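Local coordinates for protein EST1E (Clostridium proteoclasticum, PDB 2WTM) that hydrolyses ester bonds as a promiscuous feruloyl esterase of the alpha/beta-hydrolase fold, releasing ferulic acid from its esters, at residues H77-V90 with Q109-E121. Residues are numbered along the deposited sequence; the frame is centred on the assembly and turned at random.
Sequences HTLFKWLTNILAVV and QGGLSVMLAAAME. With PO4 (phosphate ion), chain E.
Helix 109-120 leaves what is probably the nucleophile elbow of this alpha/beta hydrolase, and its Q109 meets the loop residue H77 and W82 on the first turn of helix 79-93. With CG anti to the backbone N and the chain extended beyond it, Q109 reaches across to H77, where its NE2 donates to H77 NE2 over 3.1 Å; the acceptor lies in the amide plane, and the N-H points almost straight at it (165°). The amide stands nearly upright on the W82 ring, the planes 80° apart, with NE2 3.4 Å from W82 CH2. Y172 OH bonds to Q109 OE1 and F74 O to H77 ND1. The backbone N of Q109 binds a phosphate O4 at 2.9 Å; the ion is also hydrogen-bonded to F36 N, S108 OG and H228 NE2, consistent with an oxyanion hole formed by the backbone N of Q109 and F36.

Further along, S113 OG turns back to Q109 O and sits at the W82 edge, 3.4 Å from CE3. The helices, crossing at -59°, come nearest at L83 and A117. L83 CD2 rests on L116 CB (3.8 Å), and I86 CG2 meets A117 CB at 3.6 Å. The bent E121 chain brings OE2 to L87 CD2 (3.1 Å) and near V90 CG1. Beneath, M104 of strand 99-107 and I33 of strand 27-33 carry I86 and V114, while helix 181-187 covers L112 and L116.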
ATOM      1  N   HIS A  77       3.882   4.111  11.016  1.00  9.11           N
ATOM      2  CA  HIS A  77       3.341   2.837  10.419  1.00  8.14           C
ATOM      3  C   HIS A  77       2.063   3.104   9.703  1.00  8.36           C
ATOM      4  O   HIS A  77       1.326   4.015  10.033  1.00 10.42           O
ATOM      5  CB  HIS A  77       3.174   1.759  11.468  1.00  9.46           C
ATOM      6  CG  HIS A  77       1.814   1.591  12.072  1.00  9.72           C
ATOM      7  ND1 HIS A  77       1.411   2.255  13.212  1.00 10.18           N
ATOM      8  CD2 HIS A  77       0.803   0.741  11.757  1.00  9.85           C
ATOM      9  CE1 HIS A  77       0.197   1.817  13.567  1.00 10.42           C
ATOM     10  NE2 HIS A  77      -0.204   0.906  12.687  1.00  9.68           N
ATOM     11  N   THR A  78       1.781   2.295   8.643  1.00  7.78           N
ATOM     12  CA  THR A  78       0.539   2.354   7.916  1.00  6.35           C
ATOM     13  C   THR A  78       0.284   0.887   7.513  1.00  8.22           C
ATOM     14  O   THR A  78       1.151  -0.008   7.521  1.00  8.02           O
ATOM     15  CB  THR A  78       0.590   3.173   6.614  1.00  8.46           C
ATOM     16  OG1 THR A  78       1.331   2.462   5.613  1.00  7.48           O
ATOM     17  CG2 THR A  78       1.171   4.593   6.815  1.00  7.40           C
ATOM     18  N   LEU A  79      -0.897   0.637   7.033  1.00  8.21           N
ATOM     19  CA  LEU A  79      -1.258  -0.702   6.521  1.00  8.63           C
ATOM     20  C   LEU A  79      -0.470  -1.061   5.261  1.00  9.52           C
ATOM     21  O   LEU A  79      -0.262  -2.250   4.983  1.00  8.25           O
ATOM     22  CB  LEU A  79      -2.772  -0.815   6.235  1.00  8.96           C
ATOM     23  CG  LEU A  79      -3.579  -0.926   7.532  1.00  9.49           C
ATOM     24  CD1 LEU A  79      -5.075  -0.686   7.250  1.00 11.65           C
ATOM     25  CD2 LEU A  79      -3.370  -2.194   8.215  1.00 11.68           C
ATOM     26  N   PHE A  80      -0.095  -0.074   4.433  1.00  8.95           N
ATOM     27  CA  PHE A  80       0.756  -0.400   3.236  1.00  7.91           C
ATOM     28  C   PHE A  80       2.122  -0.919   3.766  1.00  7.95           C
ATOM     29  O   PHE A  80       2.660  -1.877   3.237  1.00  8.29           O
ATOM     30  CB  PHE A  80       0.991   0.791   2.371  1.00  9.80           C
ATOM     31  CG  PHE A  80      -0.129   1.135   1.440  1.00  8.82           C
ATOM     32  CD1 PHE A  80      -1.314   0.468   1.387  1.00  8.40           C
ATOM     33  CD2 PHE A  80       0.037   2.264   0.628  1.00 11.27           C
ATOM     34  CE1 PHE A  80      -2.339   0.892   0.507  1.00  9.23           C
ATOM     35  CE2 PHE A  80      -0.952   2.665  -0.233  1.00 12.66           C
ATOM     36  CZ  PHE A  80      -2.137   1.989  -0.274  1.00 11.08           C
ATOM     37  N   LYS A  81       2.690  -0.236   4.774  1.00  8.23           N
ATOM     38  CA  LYS A  81       3.954  -0.762   5.332  1.00  8.31           C
ATOM     39  C   LYS A  81       3.808  -2.162   5.893  1.00  8.25           C
ATOM     40  O   LYS A  81       4.670  -3.027   5.626  1.00  8.01           O
ATOM     41  CB  LYS A  81       4.518   0.195   6.368  1.00  8.42           C
ATOM     42  CG  LYS A  81       4.851   1.553   5.748  1.00  8.79           C
ATOM     43  CD  LYS A  81       5.585   2.509   6.707  1.00  9.67           C
ATOM     44  CE  LYS A  81       5.720   3.961   6.143  1.00  9.92           C
ATOM     45  NZ  LYS A  81       6.641   4.792   7.007  1.00 12.63           N
ATOM     46  N   TRP A  82       2.766  -2.388   6.697  1.00  9.05           N
ATOM     47  CA  TRP A  82       2.509  -3.703   7.204  1.00  9.13           C
ATOM     48  C   TRP A  82       2.332  -4.743   6.097  1.00  8.23           C
ATOM     49  O   TRP A  82       2.843  -5.877   6.195  1.00  7.94           O
ATOM     50  CB  TRP A  82       1.278  -3.724   8.149  1.00  8.01           C
ATOM     51  CG  TRP A  82       1.594  -3.222   9.524  1.00  7.75           C
ATOM     52  CD1 TRP A  82       2.551  -2.312   9.923  1.00  7.50           C
ATOM     53  CD2 TRP A  82       0.928  -3.678  10.735  1.00  8.69           C
ATOM     54  NE1 TRP A  82       2.504  -2.185  11.338  1.00  8.25           N
ATOM     55  CE2 TRP A  82       1.548  -3.040  11.832  1.00  8.82           C
ATOM     56  CE3 TRP A  82      -0.070  -4.626  10.976  1.00  9.87           C
ATOM     57  CZ2 TRP A  82       1.141  -3.323  13.156  1.00 10.44           C
ATOM     58  CZ3 TRP A  82      -0.430  -4.931  12.241  1.00  9.68           C
ATOM     59  CH2 TRP A  82       0.150  -4.281  13.323  1.00  7.52           C
ATOM     60  N   LEU A  83       1.629  -4.409   5.024  1.00  9.34           N
ATOM     61  CA  LEU A  83       1.394  -5.434   3.968  1.00  8.65           C
ATOM     62  C   LEU A  83       2.775  -5.712   3.301  1.00  9.60           C
ATOM     63  O   LEU A  83       3.147  -6.866   3.016  1.00  8.91           O
ATOM     64  CB  LEU A  83       0.366  -4.961   2.954  1.00  9.53           C
ATOM     65  CG  LEU A  83      -0.983  -5.007   3.593  1.00  8.80           C
ATOM     66  CD1 LEU A  83      -1.901  -4.369   2.676  1.00 10.38           C
ATOM     67  CD2 LEU A  83      -1.408  -6.438   3.930  1.00  9.21           C
ATOM     68  N   THR A  84       3.575  -4.675   3.082  1.00  8.10           N
ATOM     69  CA  THR A  84       4.996  -4.836   2.575  1.00  8.51           C
ATOM     70  C   THR A  84       5.775  -5.807   3.449  1.00  9.95           C
ATOM     71  O   THR A  84       6.440  -6.716   2.979  1.00 10.28           O
ATOM     72  CB  THR A  84       5.644  -3.473   2.327  1.00  9.99           C
ATOM     73  OG1 THR A  84       4.873  -2.780   1.299  1.00  9.42           O
ATOM     74  CG2 THR A  84       7.059  -3.618   1.895  1.00 10.18           C
ATOM     75  N   ASN A  85       5.678  -5.528   4.752  1.00 10.11           N
ATOM     76  CA  ASN A  85       6.360  -6.339   5.765  1.00  8.39           C
ATOM     77  C   ASN A  85       5.938  -7.801   5.660  1.00  9.83           C
ATOM     78  O   ASN A  85       6.748  -8.743   5.660  1.00  9.38           O
ATOM     79  CB  ASN A  85       6.119  -5.819   7.194  1.00  9.05           C
ATOM     80  CG  ASN A  85       6.592  -4.412   7.464  1.00  8.87           C
ATOM     81  OD1 ASN A  85       6.204  -3.850   8.458  1.00  9.86           O
ATOM     82  ND2 ASN A  85       7.533  -3.910   6.683  1.00  8.53           N
ATOM     83  N   ILE A  86       4.656  -8.031   5.591  1.00  8.79           N
ATOM     84  CA  ILE A  86       4.152  -9.408   5.518  1.00  9.23           C
ATOM     85  C   ILE A  86       4.562 -10.111   4.244  1.00  9.69           C
ATOM     86  O   ILE A  86       4.931 -11.280   4.292  1.00  9.87           O
ATOM     87  CB  ILE A  86       2.634  -9.450   5.717  1.00  8.19           C
ATOM     88  CG1 ILE A  86       2.231  -8.940   7.079  1.00  6.66           C
ATOM     89  CG2 ILE A  86       2.041 -10.860   5.447  1.00  9.74           C
ATOM     90  CD1 ILE A  86       0.740  -8.591   7.304  1.00  8.18           C
ATOM     91  N   LEU A  87       4.559  -9.445   3.092  1.00  8.84           N
ATOM     92  CA  LEU A  87       5.097 -10.033   1.847  1.00  9.37           C
ATOM     93  C   LEU A  87       6.553 -10.443   2.071  1.00 10.90           C
ATOM     94  O   LEU A  87       6.980 -11.471   1.585  1.00 10.98           O
ATOM     95  CB  LEU A  87       4.956  -9.029   0.682  1.00  9.38           C
ATOM     96  CG  LEU A  87       3.560  -8.783   0.230  1.00 13.54           C
ATOM     97  CD1 LEU A  87       3.575  -7.784  -0.945  1.00 14.66           C
ATOM     98  CD2 LEU A  87       2.671  -9.917  -0.002  1.00 20.79           C
ATOM     99  N   ALA A  88       7.314  -9.631   2.812  1.00 11.11           N
ATOM    100  CA  ALA A  88       8.720  -9.966   3.107  1.00 10.34           C
ATOM    101  C   ALA A  88       8.815 -11.210   3.960  1.00 12.44           C
ATOM    102  O   ALA A  88       9.727 -12.049   3.789  1.00 10.97           O
ATOM    103  CB  ALA A  88       9.386  -8.837   3.742  1.00 11.47           C
ATOM    104  N   VAL A  89       7.901 -11.339   4.899  1.00 10.42           N
ATOM    105  CA  VAL A  89       7.965 -12.481   5.805  1.00 10.58           C
ATOM    106  C   VAL A  89       7.539 -13.717   4.984  1.00 11.92           C
ATOM    107  O   VAL A  89       8.113 -14.827   5.176  1.00 13.34           O
ATOM    108  CB  VAL A  89       7.039 -12.253   7.025  1.00 10.69           C
ATOM    109  CG1 VAL A  89       6.830 -13.535   7.823  1.00 11.81           C
ATOM    110  CG2 VAL A  89       7.531 -11.131   7.905  1.00 11.64           C
ATOM    111  N   VAL A  90       6.485 -13.639   4.170  1.00 11.99           N
ATOM    112  CA  VAL A  90       6.123 -14.764   3.284  1.00 11.30           C
ATOM    113  C   VAL A  90       7.292 -15.155   2.342  1.00 11.31           C
ATOM    114  O   VAL A  90       7.634 -16.317   2.204  1.00 11.77           O
ATOM    115  CB  VAL A  90       4.921 -14.414   2.460  1.00 11.31           C
ATOM    116  CG1 VAL A  90       4.632 -15.527   1.340  1.00 13.07           C
ATOM    117  CG2 VAL A  90       3.680 -14.215   3.272  1.00 12.13           C
ATOM    118  N   GLN A 109      -5.901  -5.550  14.205  1.00 10.13           N
ATOM    119  CA  GLN A 109      -5.229  -5.020  12.996  1.00  9.43           C
ATOM    120  C   GLN A 109      -4.404  -6.053  12.263  1.00  9.36           C
ATOM    121  O   GLN A 109      -4.312  -6.061  11.044  1.00  9.02           O
ATOM    122  CB  GLN A 109      -4.383  -3.786  13.264  1.00  9.31           C
ATOM    123  CG  GLN A 109      -3.751  -3.211  12.021  1.00 10.31           C
ATOM    124  CD  GLN A 109      -3.130  -1.834  12.327  1.00 10.72           C
ATOM    125  OE1 GLN A 109      -3.949  -0.869  12.444  1.00 13.43           O
ATOM    126  NE2 GLN A 109      -1.850  -1.667  12.357  1.00  6.64           N
ATOM    127  N   GLY A 110      -3.822  -7.023  12.973  1.00  9.00           N
ATOM    128  CA  GLY A 110      -3.127  -8.140  12.365  1.00 10.36           C
ATOM    129  C   GLY A 110      -4.041  -9.109  11.651  1.00  8.52           C
ATOM    130  O   GLY A 110      -3.661  -9.726  10.685  1.00  8.81           O
ATOM    131  N   GLY A 111      -5.279  -9.189  12.134  1.00  9.10           N
ATOM    132  CA  GLY A 111      -6.321 -10.051  11.564  1.00  9.92           C
ATOM    133  C   GLY A 111      -6.782  -9.445  10.262  1.00  7.80           C
ATOM    134  O   GLY A 111      -6.841 -10.157   9.237  1.00  9.00           O
ATOM    135  N   LEU A 112      -7.051  -8.132  10.270  1.00  8.12           N
ATOM    136  CA  LEU A 112      -7.255  -7.414   9.019  1.00  9.21           C
ATOM    137  C   LEU A 112      -6.093  -7.614   8.034  1.00  8.74           C
ATOM    138  O   LEU A 112      -6.260  -7.994   6.870  1.00  8.03           O
ATOM    139  CB  LEU A 112      -7.468  -5.949   9.256  1.00  9.96           C
ATOM    140  CG  LEU A 112      -7.508  -5.049   7.970  1.00  8.14           C
ATOM    141  CD1 LEU A 112      -8.586  -5.409   6.956  1.00 10.87           C
ATOM    142  CD2 LEU A 112      -7.507  -3.574   8.421  1.00 10.43           C
ATOM    143  N   SER A 113      -4.862  -7.423   8.539  1.00 10.24           N
ATOM    144  CA  SER A 113      -3.681  -7.493   7.701  1.00  9.57           C
ATOM    145  C   SER A 113      -3.535  -8.851   6.993  1.00  9.01           C
ATOM    146  O   SER A 113      -3.179  -8.943   5.788  1.00  9.54           O
ATOM    147  CB  SER A 113      -2.462  -7.137   8.543  1.00  9.23           C
ATOM    148  OG  SER A 113      -2.468  -5.770   8.928  1.00  7.48           O
ATOM    149  N   VAL A 114      -3.744  -9.955   7.745  1.00  8.92           N
ATOM    150  CA  VAL A 114      -3.760 -11.243   7.126  1.00  8.61           C
ATOM    151  C   VAL A 114      -4.921 -11.549   6.158  1.00  7.70           C
ATOM    152  O   VAL A 114      -4.743 -12.206   5.125  1.00  8.71           O
ATOM    153  CB  VAL A 114      -3.425 -12.396   8.133  1.00  9.27           C
ATOM    154  CG1 VAL A 114      -2.024 -12.236   8.784  1.00 12.12           C
ATOM    155  CG2 VAL A 114      -4.501 -12.615   9.143  1.00 11.14           C
ATOM    156  N   MET A 115      -6.093 -10.990   6.464  1.00  8.76           N
ATOM    157  CA  MET A 115      -7.136 -11.042   5.446  1.00  8.07           C
ATOM    158  C   MET A 115      -6.656 -10.472   4.093  1.00  8.51           C
ATOM    159  O   MET A 115      -6.911 -11.021   3.047  1.00  9.20           O
ATOM    160  CB  MET A 115      -8.399 -10.337   5.917  1.00  8.44           C
ATOM    161  CG  MET A 115      -9.069 -11.041   7.133  1.00 11.64           C
ATOM    162  SD  MET A 115     -10.370 -10.078   7.926  1.00 11.31           S
ATOM    163  CE  MET A 115     -11.593  -9.886   6.617  1.00  9.47           C
ATOM    164  N   LEU A 116      -6.016  -9.321   4.158  1.00  8.13           N
ATOM    165  CA  LEU A 116      -5.549  -8.661   2.973  1.00  8.77           C
ATOM    166  C   LEU A 116      -4.399  -9.413   2.327  1.00  8.19           C
ATOM    167  O   LEU A 116      -4.402  -9.702   1.146  1.00  8.85           O
ATOM    168  CB  LEU A 116      -5.119  -7.211   3.292  1.00  8.86           C
ATOM    169  CG  LEU A 116      -6.086  -6.285   4.042  1.00  9.54           C
ATOM    170  CD1 LEU A 116      -5.537  -4.844   4.348  1.00  7.90           C
ATOM    171  CD2 LEU A 116      -7.378  -6.201   3.154  1.00  8.08           C
ATOM    172  N   ALA A 117      -3.377  -9.776   3.121  1.00  8.53           N
ATOM    173  CA  ALA A 117      -2.187 -10.411   2.623  1.00  8.62           C
ATOM    174  C   ALA A 117      -2.537 -11.842   2.082  1.00  8.89           C
ATOM    175  O   ALA A 117      -1.976 -12.276   1.105  1.00  9.07           O
ATOM    176  CB  ALA A 117      -1.090 -10.521   3.724  1.00  9.61           C
ATOM    177  N   ALA A 118      -3.395 -12.581   2.756  1.00 10.26           N
ATOM    178  CA  ALA A 118      -3.834 -13.914   2.270  1.00  9.35           C
ATOM    179  C   ALA A 118      -4.420 -13.862   0.857  1.00 11.35           C
ATOM    180  O   ALA A 118      -4.140 -14.667  -0.042  1.00 11.40           O
ATOM    181  CB  ALA A 118      -4.750 -14.567   3.198  1.00 12.21           C
ATOM    182  N   ALA A 119      -5.207 -12.840   0.637  1.00 10.01           N
ATOM    183  CA  ALA A 119      -5.757 -12.686  -0.695  1.00 10.36           C
ATOM    184  C   ALA A 119      -4.661 -12.411  -1.718  1.00 11.50           C
ATOM    185  O   ALA A 119      -4.692 -12.943  -2.822  1.00 12.78           O
ATOM    186  CB  ALA A 119      -6.849 -11.653  -0.656  1.00 10.45           C
ATOM    187  N   MET A 120      -3.711 -11.546  -1.394  1.00 11.07           N
ATOM    188  CA  MET A 120      -2.648 -11.216  -2.300  1.00 11.52           C
ATOM    189  C   MET A 120      -1.748 -12.390  -2.529  1.00 10.92           C
ATOM    190  O   MET A 120      -1.055 -12.480  -3.542  1.00 11.43           O
ATOM    191  CB  MET A 120      -1.847 -10.045  -1.716  1.00 10.94           C
ATOM    192  CG  MET A 120      -2.682  -8.784  -1.528  1.00 11.69           C
ATOM    193  SD  MET A 120      -1.795  -7.514  -0.515  1.00 16.82           S
ATOM    194  CE  MET A 120      -0.838  -7.126  -1.765  1.00 15.55           C
ATOM    195  N   GLU A 121      -1.737 -13.320  -1.560  1.00 11.48           N
ATOM    196  CA  GLU A 121      -0.911 -14.537  -1.551  1.00 11.64           C
ATOM    197  C   GLU A 121      -1.790 -15.813  -1.660  1.00 13.08           C
ATOM    198  O   GLU A 121      -1.483 -16.846  -1.073  1.00 12.08           O
ATOM    199  CB  GLU A 121      -0.064 -14.630  -0.260  1.00 12.17           C
ATOM    200  CG  GLU A 121       0.868 -13.506  -0.094  1.00 11.13           C
ATOM    201  CD  GLU A 121       2.178 -13.640  -0.861  1.00 13.99           C
ATOM    202  OE1 GLU A 121       2.259 -14.431  -1.833  1.00 14.31           O
ATOM    203  OE2 GLU A 121       3.135 -12.897  -0.498  1.00 14.83           O
TER
HETATM  204  P   PO4 E1249      -5.479  -3.858  18.106  1.00 27.61           P
HETATM  205  O1  PO4 E1249      -4.739  -4.900  18.937  1.00 29.77           O
HETATM  206  O2  PO4 E1249      -5.024  -2.578  18.767  1.00 27.00           O
HETATM  207  O3  PO4 E1249      -6.974  -3.929  18.386  1.00 29.06           O
HETATM  208  O4  PO4 E1249      -5.248  -3.946  16.571  1.00 15.24           O